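Local coordinates for protein polyprenyl synthetase (Nonlabens dokdonensis, PDB 6KD7) that probably catalyses, with magnesium, the prenyl-transfer steps that build geranylgeranyl pyrophosphate from shorter isoprenoid diphosphates, at residues S6-F11 against G38-R43; H32-L37 against F71-L76. All blocks are in the same frame, centred on the assembly; numbering follows the deposited sequence.

Contact 1 (S6-F11 against G38-R43); sequences SLRTTF and GGKRLR. With PPV (pyrophosphate), chain B.
In the GGKRLRP motif of the FPP/GGPP synthase family, whose loop leads into helix 42-54, the carbonyl oxygen of K40 is gripped by R8 of helix 4-18. Two nitrogens share this one acceptor. R8 NE lies 2.9 Å from K40 O in a fairly straight bond (159° at the hydrogen) but stands above the carbonyl plane. R8 NH1, 3.2 Å from K40 O and less straight, meets a lone pair in that plane. K40 O sits at the guanidinium edge, almost in its plane, so the pair of hydrogen bonds to one atom holds the group's rotation. A first torsion with CG anti to N sends the R8 chain across the gap, and the bend at chi3 (-69°) turns the guanidinium edge to the loop. Beside it, F11 CE2 touches the aliphatic R41 CD at 4.1 Å; beyond it the R41 guanidinium forms a salt bridge with E69. G39 has backbone angles that call for glycine. On the pocket side, R43 grips one pyrophosphate oxygen with both terminal nitrogens, NH1 being 2.6 Å and NH2 2.8 Å from O21. R8 thus meets the loop while R43 of the same segment binds pyrophosphate; R8 also packs on L45 of helix 42-54, F11 on I66 of helix 58-82, and K40 on L322 of helix 309-322.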
ATOM      1  N   SER A   6     -26.924  26.673  34.216  1.00 46.28           N
ATOM      2  CA  SER A   6     -26.513  28.086  34.374  1.00 45.65           C
ATOM      3  C   SER A   6     -24.976  28.195  34.207  1.00 46.17           C
ATOM      4  O   SER A   6     -24.508  29.080  33.444  1.00 40.55           O
ATOM      5  CB  SER A   6     -26.992  28.591  35.719  1.00 45.34           C
ATOM      6  OG  SER A   6     -26.260  29.738  36.105  1.00 51.16           O
ATOM      7  N   LEU A   7     -24.209  27.359  34.921  1.00 40.73           N
ATOM      8  CA  LEU A   7     -22.717  27.313  34.800  1.00 38.76           C
ATOM      9  C   LEU A   7     -22.319  26.999  33.347  1.00 35.33           C
ATOM     10  O   LEU A   7     -21.467  27.742  32.802  1.00 37.29           O
ATOM     11  CB  LEU A   7     -22.153  26.292  35.790  1.00 38.97           C
ATOM     12  CG  LEU A   7     -22.217  26.727  37.253  1.00 38.59           C
ATOM     13  CD1 LEU A   7     -21.731  25.624  38.155  1.00 39.73           C
ATOM     14  CD2 LEU A   7     -21.440  28.022  37.489  1.00 38.66           C
ATOM     15  N   ARG A   8     -22.963  26.022  32.724  1.00 35.74           N
ATOM     16  CA  ARG A   8     -22.605  25.649  31.339  1.00 40.23           C
ATOM     17  C   ARG A   8     -22.833  26.847  30.416  1.00 44.33           C
ATOM     18  O   ARG A   8     -21.992  27.091  29.562  1.00 43.59           O
ATOM     19  CB  ARG A   8     -23.402  24.421  30.899  1.00 44.05           C
ATOM     20  CG  ARG A   8     -22.864  23.749  29.645  1.00 53.44           C
ATOM     21  CD  ARG A   8     -23.587  22.479  29.246  1.00 50.29           C
ATOM     22  NE  ARG A   8     -23.348  21.382  30.167  1.00 59.66           N
ATOM     23  CZ  ARG A   8     -24.193  20.985  31.108  1.00 64.07           C
ATOM     24  NH1 ARG A   8     -23.879  19.972  31.892  1.00 56.45           N
ATOM     25  NH2 ARG A   8     -25.354  21.591  31.258  1.00 70.66           N
ATOM     26  N   THR A   9     -23.895  27.609  30.655  1.00 42.15           N
ATOM     27  CA  THR A   9     -24.262  28.711  29.741  1.00 42.15           C
ATOM     28  C   THR A   9     -23.191  29.798  29.859  1.00 37.69           C
ATOM     29  O   THR A   9     -22.730  30.300  28.810  1.00 39.20           O
ATOM     30  CB  THR A   9     -25.713  29.169  30.006  1.00 47.16           C
ATOM     31  OG1 THR A   9     -26.600  28.092  29.688  1.00 46.61           O
ATOM     32  CG2 THR A   9     -26.109  30.377  29.188  1.00 41.52           C
ATOM     33  N   THR A  10     -22.843  30.185  31.086  1.00 37.05           N
ATOM     34  CA  THR A  10     -21.776  31.178  31.375  1.00 37.74           C
ATOM     35  C   THR A  10     -20.454  30.647  30.785  1.00 36.65           C
ATOM     36  O   THR A  10     -19.739  31.412  30.128  1.00 36.01           O
ATOM     37  CB  THR A  10     -21.562  31.365  32.881  1.00 45.24           C
ATOM     38  OG1 THR A  10     -22.825  31.408  33.545  1.00 51.08           O
ATOM     39  CG2 THR A  10     -20.711  32.577  33.207  1.00 41.26           C
ATOM     40  N   PHE A  11     -20.157  29.368  31.021  1.00 34.70           N
ATOM     41  CA  PHE A  11     -18.891  28.738  30.567  1.00 37.74           C
ATOM     42  C   PHE A  11     -18.751  28.877  29.054  1.00 35.66           C
ATOM     43  O   PHE A  11     -17.681  29.375  28.643  1.00 37.23           O
ATOM     44  CB  PHE A  11     -18.785  27.287  30.982  1.00 37.94           C
ATOM     45  CG  PHE A  11     -17.542  26.646  30.440  1.00 41.16           C
ATOM     46  CD1 PHE A  11     -16.313  26.884  31.033  1.00 36.82           C
ATOM     47  CD2 PHE A  11     -17.603  25.816  29.335  1.00 36.67           C
ATOM     48  CE1 PHE A  11     -15.165  26.308  30.515  1.00 39.49           C
ATOM     49  CE2 PHE A  11     -16.450  25.246  28.823  1.00 40.51           C
ATOM     50  CZ  PHE A  11     -15.235  25.494  29.408  1.00 40.61           C
ATOM     51  N   GLY A  38     -19.459  20.107  21.431  1.00 48.89           N
ATOM     52  CA  GLY A  38     -20.560  20.007  22.408  1.00 45.65           C
ATOM     53  C   GLY A  38     -20.392  18.943  23.481  1.00 40.98           C
ATOM     54  O   GLY A  38     -19.264  18.543  23.801  1.00 42.18           O
ATOM     55  N   GLY A  39     -21.510  18.573  24.101  1.00 46.85           N
ATOM     56  CA  GLY A  39     -21.566  17.691  25.282  1.00 48.78           C
ATOM     57  C   GLY A  39     -21.636  18.428  26.628  1.00 48.88           C
ATOM     58  O   GLY A  39     -21.920  19.649  26.680  1.00 45.77           O
ATOM     59  N   LYS A  40     -21.343  17.681  27.691  1.00 48.66           N
ATOM     60  CA  LYS A  40     -21.672  18.035  29.091  1.00 57.15           C
ATOM     61  C   LYS A  40     -20.612  18.971  29.682  1.00 42.87           C
ATOM     62  O   LYS A  40     -21.005  19.684  30.576  1.00 41.91           O
ATOM     63  CB  LYS A  40     -21.877  16.772  29.939  1.00 66.46           C
ATOM     64  CG  LYS A  40     -23.316  16.227  29.952  1.00 72.65           C
ATOM     65  CD  LYS A  40     -23.529  14.921  30.748  1.00 83.97           C
ATOM     66  CE  LYS A  40     -22.656  14.776  31.992  1.00 99.88           C
ATOM     67  NZ  LYS A  40     -21.335  14.139  31.723  1.00 99.63           N
ATOM     68  N   ARG A  41     -19.381  19.024  29.160  1.00 35.64           N
ATOM     69  CA  ARG A  41     -18.261  19.843  29.712  1.00 32.13           C
ATOM     70  C   ARG A  41     -18.127  19.607  31.213  1.00 31.60           C
ATOM     71  O   ARG A  41     -17.971  20.591  31.947  1.00 30.05           O
ATOM     72  CB  ARG A  41     -18.522  21.350  29.614  1.00 33.14           C
ATOM     73  CG  ARG A  41     -19.030  21.823  28.270  1.00 35.38           C
ATOM     74  CD  ARG A  41     -17.978  21.748  27.205  1.00 39.18           C
ATOM     75  NE  ARG A  41     -18.505  22.073  25.895  1.00 42.29           N
ATOM     76  CZ  ARG A  41     -17.747  22.396  24.852  1.00 44.03           C
ATOM     77  NH1 ARG A  41     -16.421  22.390  24.934  1.00 38.97           N
ATOM     78  NH2 ARG A  41     -18.327  22.695  23.715  1.00 41.27           N
ATOM     79  N   LEU A  42     -18.288  18.370  31.663  1.00 31.64           N
ATOM     80  CA  LEU A  42     -18.176  17.954  33.077  1.00 34.19           C
ATOM     81  C   LEU A  42     -16.932  18.586  33.700  1.00 35.22           C
ATOM     82  O   LEU A  42     -17.014  19.089  34.840  1.00 33.86           O
ATOM     83  CB  LEU A  42     -18.093  16.424  33.118  1.00 40.53           C
ATOM     84  CG  LEU A  42     -17.522  15.763  34.376  1.00 50.80           C
ATOM     85  CD1 LEU A  42     -18.604  15.660  35.441  1.00 58.67           C
ATOM     86  CD2 LEU A  42     -16.947  14.357  34.101  1.00 52.77           C
ATOM     87  N   ARG A  43     -15.770  18.470  33.064  1.00 34.02           N
ATOM     88  CA  ARG A  43     -14.497  18.779  33.778  1.00 32.12           C
ATOM     89  C   ARG A  43     -14.428  20.262  34.128  1.00 28.61           C
ATOM     90  O   ARG A  43     -14.278  20.629  35.278  1.00 26.69           O
ATOM     91  CB  ARG A  43     -13.337  18.235  32.951  1.00 36.70           C
ATOM     92  CG  ARG A  43     -13.258  16.714  32.994  1.00 35.70           C
ATOM     93  CD  ARG A  43     -12.264  16.236  31.963  1.00 36.17           C
ATOM     94  NE  ARG A  43     -12.274  14.793  31.942  1.00 31.51           N
ATOM     95  CZ  ARG A  43     -13.224  14.133  31.358  1.00 35.30           C
ATOM     96  NH1 ARG A  43     -13.204  12.832  31.344  1.00 34.08           N
ATOM     97  NH2 ARG A  43     -14.199  14.770  30.750  1.00 37.58           N
TER
HETATM   98  O11 PPV B 401     -16.283  11.132  27.989  1.00 86.48           O
HETATM   99  P1  PPV B 401     -16.236  12.448  28.684  1.00 85.21           P
HETATM  100  O21 PPV B 401     -15.321  12.418  29.848  1.00 74.39           O
HETATM  101  O31 PPV B 401     -17.598  12.928  29.056  1.00 77.65           O
HETATM  102  OPP PPV B 401     -15.582  13.547  27.649  1.00 89.00           O
HETATM  103  P2  PPV B 401     -16.047  14.466  26.384  1.00 86.84           P
HETATM  104  O12 PPV B 401     -16.124  13.565  25.207  1.00113.34           O
HETATM  105  O22 PPV B 401     -17.394  15.019  26.746  1.00 84.96           O
HETATM  106  O32 PPV B 401     -15.042  15.548  26.190  1.00 74.13           O

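Contact 2 (H32-L37 against F71-L76); sequences HYILDL and FHNFTL. With PPV (pyrophosphate), chain B.
Next to the pyrophosphate pocket of this mostly helical isoprenoid synthase fold, I34 and L35, in segment 32-37, pack against N73 of helix 58-82, the helix whose C-terminal end runs into the first aspartate-rich motif of the family. The amide of N73 is met by carbon from two residues: I34 CG1 lies 3.7 Å from N73 OD1, and L35 CD2 approaches N73 ND2 at 3.8 Å. The I34 and N73 side chains run antiparallel alongside each other, and I34 CD1 is 3.9 Å from N73 O. No hydrogen bond joins the two segments; N73 ND2 instead donates to E69 O one turn back on its own helix, which helps fix the amide's rotation. With an alanine at N73, E69 O would probably lose this donor, and a gap would be likely to open beside I34 and L35. M110 of helix 100-116 touches both I34 and N73. On the pocket side of the helix, with CG anti to the backbone N (chi1 -180°), the H72 ring is carried toward the pyrophosphate, its edge facing O32. H72 NE2 forms weak hydrogen bonds there, to O32 at 3.2 Å and to the bridging OPP at 3.5 Å. L76 CG lies over one face of that imidazole, toward the rim, and L76 CD1 comes within 3.7 Å of the ligand's O32.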
ATOM      1  N   HIS A  32     -10.885  25.785  17.416  1.00 24.37           N
ATOM      2  CA  HIS A  32     -12.321  26.197  17.451  1.00 30.26           C
ATOM      3  C   HIS A  32     -13.230  24.993  17.115  1.00 31.06           C
ATOM      4  O   HIS A  32     -14.253  24.770  17.802  1.00 25.68           O
ATOM      5  CB  HIS A  32     -12.537  27.400  16.542  1.00 26.74           C
ATOM      6  CG  HIS A  32     -11.746  28.580  17.002  1.00 31.99           C
ATOM      7  ND1 HIS A  32     -10.698  29.122  16.248  1.00 36.11           N
ATOM      8  CD2 HIS A  32     -11.752  29.254  18.164  1.00 29.64           C
ATOM      9  CE1 HIS A  32     -10.155  30.108  16.922  1.00 31.46           C
ATOM     10  NE2 HIS A  32     -10.767  30.198  18.087  1.00 33.58           N
ATOM     11  N   TYR A  33     -12.816  24.190  16.132  1.00 28.82           N
ATOM     12  CA  TYR A  33     -13.560  22.996  15.707  1.00 24.98           C
ATOM     13  C   TYR A  33     -13.696  22.037  16.881  1.00 24.99           C
ATOM     14  O   TYR A  33     -14.809  21.627  17.196  1.00 25.39           O
ATOM     15  CB  TYR A  33     -12.880  22.350  14.511  1.00 25.07           C
ATOM     16  CG  TYR A  33     -13.533  21.084  14.017  1.00 26.06           C
ATOM     17  CD1 TYR A  33     -14.572  21.127  13.102  1.00 26.76           C
ATOM     18  CD2 TYR A  33     -13.072  19.849  14.420  1.00 22.59           C
ATOM     19  CE1 TYR A  33     -15.145  19.968  12.604  1.00 26.76           C
ATOM     20  CE2 TYR A  33     -13.615  18.683  13.914  1.00 27.23           C
ATOM     21  CZ  TYR A  33     -14.658  18.735  12.990  1.00 28.62           C
ATOM     22  OH  TYR A  33     -15.189  17.561  12.521  1.00 26.77           O
ATOM     23  N   ILE A  34     -12.600  21.641  17.525  1.00 26.48           N
ATOM     24  CA  ILE A  34     -12.729  20.580  18.556  1.00 25.30           C
ATOM     25  C   ILE A  34     -13.481  21.130  19.773  1.00 26.86           C
ATOM     26  O   ILE A  34     -14.187  20.332  20.442  1.00 26.82           O
ATOM     27  CB  ILE A  34     -11.383  19.934  18.923  1.00 28.18           C
ATOM     28  CG1 ILE A  34     -11.644  18.644  19.707  1.00 29.17           C
ATOM     29  CG2 ILE A  34     -10.473  20.917  19.658  1.00 28.60           C
ATOM     30  CD1 ILE A  34     -10.548  17.673  19.592  1.00 37.53           C
ATOM     31  N   LEU A  35     -13.363  22.424  20.074  1.00 27.05           N
ATOM     32  CA  LEU A  35     -14.067  23.015  21.253  1.00 29.96           C
ATOM     33  C   LEU A  35     -15.553  23.188  20.963  1.00 34.18           C
ATOM     34  O   LEU A  35     -16.263  23.409  21.903  1.00 33.86           O
ATOM     35  CB  LEU A  35     -13.432  24.351  21.624  1.00 29.37           C
ATOM     36  CG  LEU A  35     -12.010  24.231  22.172  1.00 30.44           C
ATOM     37  CD1 LEU A  35     -11.416  25.606  22.378  1.00 29.79           C
ATOM     38  CD2 LEU A  35     -11.999  23.408  23.461  1.00 29.10           C
ATOM     39  N   ASP A  36     -15.982  23.047  19.712  1.00 34.80           N
ATOM     40  CA  ASP A  36     -17.383  23.228  19.304  1.00 37.14           C
ATOM     41  C   ASP A  36     -18.077  21.885  19.074  1.00 37.69           C
ATOM     42  O   ASP A  36     -19.077  21.900  18.401  1.00 44.06           O
ATOM     43  CB  ASP A  36     -17.426  24.069  18.034  1.00 41.65           C
ATOM     44  CG  ASP A  36     -18.808  24.623  17.737  1.00 47.20           C
ATOM     45  OD1 ASP A  36     -19.599  24.772  18.671  1.00 48.16           O
ATOM     46  OD2 ASP A  36     -19.074  24.881  16.569  1.00 62.96           O
ATOM     47  N   LEU A  37     -17.607  20.779  19.620  1.00 35.00           N
ATOM     48  CA  LEU A  37     -18.266  19.477  19.372  1.00 35.85           C
ATOM     49  C   LEU A  37     -19.305  19.208  20.458  1.00 45.13           C
ATOM     50  O   LEU A  37     -19.941  18.158  20.403  1.00 36.05           O
ATOM     51  CB  LEU A  37     -17.241  18.351  19.316  1.00 34.81           C
ATOM     52  CG  LEU A  37     -16.207  18.455  18.184  1.00 37.05           C
ATOM     53  CD1 LEU A  37     -15.345  17.206  18.125  1.00 33.13           C
ATOM     54  CD2 LEU A  37     -16.843  18.695  16.831  1.00 36.69           C
ATOM     55  N   PHE A  71      -7.178  21.683  27.952  1.00 25.45           N
ATOM     56  CA  PHE A  71      -6.254  20.575  28.236  1.00 24.47           C
ATOM     57  C   PHE A  71      -6.916  19.277  27.815  1.00 25.19           C
ATOM     58  O   PHE A  71      -6.296  18.508  27.062  1.00 24.32           O
ATOM     59  CB  PHE A  71      -5.829  20.488  29.706  1.00 21.94           C
ATOM     60  CG  PHE A  71      -5.039  19.250  29.982  1.00 20.33           C
ATOM     61  CD1 PHE A  71      -3.725  19.146  29.560  1.00 22.53           C
ATOM     62  CD2 PHE A  71      -5.620  18.166  30.573  1.00 19.67           C
ATOM     63  CE1 PHE A  71      -3.011  17.969  29.744  1.00 19.84           C
ATOM     64  CE2 PHE A  71      -4.910  16.988  30.759  1.00 19.95           C
ATOM     65  CZ  PHE A  71      -3.610  16.893  30.341  1.00 21.33           C
ATOM     66  N   HIS A  72      -8.099  19.005  28.345  1.00 21.73           N
ATOM     67  CA  HIS A  72      -8.819  17.737  28.064  1.00 24.63           C
ATOM     68  C   HIS A  72      -8.944  17.524  26.534  1.00 24.10           C
ATOM     69  O   HIS A  72      -8.646  16.416  26.087  1.00 22.78           O
ATOM     70  CB  HIS A  72     -10.189  17.741  28.703  1.00 24.57           C
ATOM     71  CG  HIS A  72     -10.953  16.493  28.461  1.00 26.97           C
ATOM     72  ND1 HIS A  72     -10.469  15.247  28.866  1.00 26.93           N
ATOM     73  CD2 HIS A  72     -12.166  16.302  27.899  1.00 27.38           C
ATOM     74  CE1 HIS A  72     -11.352  14.340  28.550  1.00 27.14           C
ATOM     75  NE2 HIS A  72     -12.411  14.968  27.975  1.00 27.91           N
ATOM     76  N   ASN A  73      -9.292  18.567  25.796  1.00 22.47           N
ATOM     77  CA  ASN A  73      -9.495  18.506  24.338  1.00 26.63           C
ATOM     78  C   ASN A  73      -8.146  18.288  23.658  1.00 27.34           C
ATOM     79  O   ASN A  73      -8.139  17.552  22.675  1.00 24.54           O
ATOM     80  CB  ASN A  73     -10.258  19.709  23.804  1.00 28.69           C
ATOM     81  CG  ASN A  73     -11.739  19.531  24.056  1.00 32.71           C
ATOM     82  OD1 ASN A  73     -12.374  18.783  23.330  1.00 31.90           O
ATOM     83  ND2 ASN A  73     -12.234  20.051  25.174  1.00 26.41           N
ATOM     84  N   PHE A  74      -7.072  18.804  24.240  1.00 24.62           N
ATOM     85  CA  PHE A  74      -5.725  18.556  23.684  1.00 22.73           C
ATOM     86  C   PHE A  74      -5.473  17.050  23.754  1.00 22.46           C
ATOM     87  O   PHE A  74      -5.056  16.491  22.762  1.00 23.30           O
ATOM     88  CB  PHE A  74      -4.673  19.310  24.494  1.00 22.27           C
ATOM     89  CG  PHE A  74      -3.406  18.544  24.771  1.00 20.27           C
ATOM     90  CD1 PHE A  74      -2.475  18.330  23.774  1.00 22.16           C
ATOM     91  CD2 PHE A  74      -3.129  18.052  26.035  1.00 21.17           C
ATOM     92  CE1 PHE A  74      -1.302  17.643  24.029  1.00 21.69           C
ATOM     93  CE2 PHE A  74      -1.954  17.368  26.288  1.00 22.66           C
ATOM     94  CZ  PHE A  74      -1.046  17.157  25.282  1.00 23.84           C
ATOM     95  N   THR A  75      -5.824  16.425  24.878  1.00 20.13           N
ATOM     96  CA  THR A  75      -5.611  14.987  25.032  1.00 22.57           C
ATOM     97  C   THR A  75      -6.492  14.249  24.019  1.00 26.98           C
ATOM     98  O   THR A  75      -6.058  13.218  23.525  1.00 23.54           O
ATOM     99  CB  THR A  75      -5.804  14.477  26.461  1.00 22.79           C
ATOM    100  OG1 THR A  75      -7.181  14.454  26.800  1.00 23.20           O
ATOM    101  CG2 THR A  75      -5.018  15.301  27.450  1.00 25.96           C
ATOM    102  N   LEU A  76      -7.703  14.712  23.744  1.00 25.43           N
ATOM    103  CA  LEU A  76      -8.578  13.953  22.823  1.00 25.74           C
ATOM    104  C   LEU A  76      -7.993  14.018  21.396  1.00 24.69           C
ATOM    105  O   LEU A  76      -8.062  13.033  20.623  1.00 23.12           O
ATOM    106  CB  LEU A  76      -9.979  14.549  22.863  1.00 26.38           C
ATOM    107  CG  LEU A  76     -10.675  14.502  24.219  1.00 25.85           C
ATOM    108  CD1 LEU A  76     -12.018  15.198  24.075  1.00 29.02           C
ATOM    109  CD2 LEU A  76     -10.851  13.099  24.764  1.00 25.89           C
TER
HETATM  110  O11 PPV B 401     -16.283  11.132  27.989  1.00 86.48           O
HETATM  111  P1  PPV B 401     -16.236  12.448  28.684  1.00 85.21           P
HETATM  112  O21 PPV B 401     -15.321  12.418  29.848  1.00 74.39           O
HETATM  113  O31 PPV B 401     -17.598  12.928  29.056  1.00 77.65           O
HETATM  114  OPP PPV B 401     -15.582  13.547  27.649  1.00 89.00           O
HETATM  115  P2  PPV B 401     -16.047  14.466  26.384  1.00 86.84           P
HETATM  116  O12 PPV B 401     -16.124  13.565  25.207  1.00113.34           O
HETATM  117  O22 PPV B 401     -17.394  15.019  26.746  1.00 84.96           O
HETATM  118  O32 PPV B 401     -15.042  15.548  26.190  1.00 74.13           O

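Contact 1 lies nearer the surface than contact 2, and the chemistry of the two differs accordingly. Contact 1 is only partly buried and has an exposed lysine at its border; its bond between segments is polar, charged group to backbone carbonyl. Contact 2 is fully buried and joins its segments through aliphatic carbons set against an amide. Helix 25-35 leads into the loop of 38-43, and the segments alternate along the chain. R41 NH2 reaches L35 O at 2.8 Å, a probable hydrogen bond between the contacts. Both contacts also give a residue to one pyrophosphate: R43 through two hydrogen bonds, H72 through weak ones.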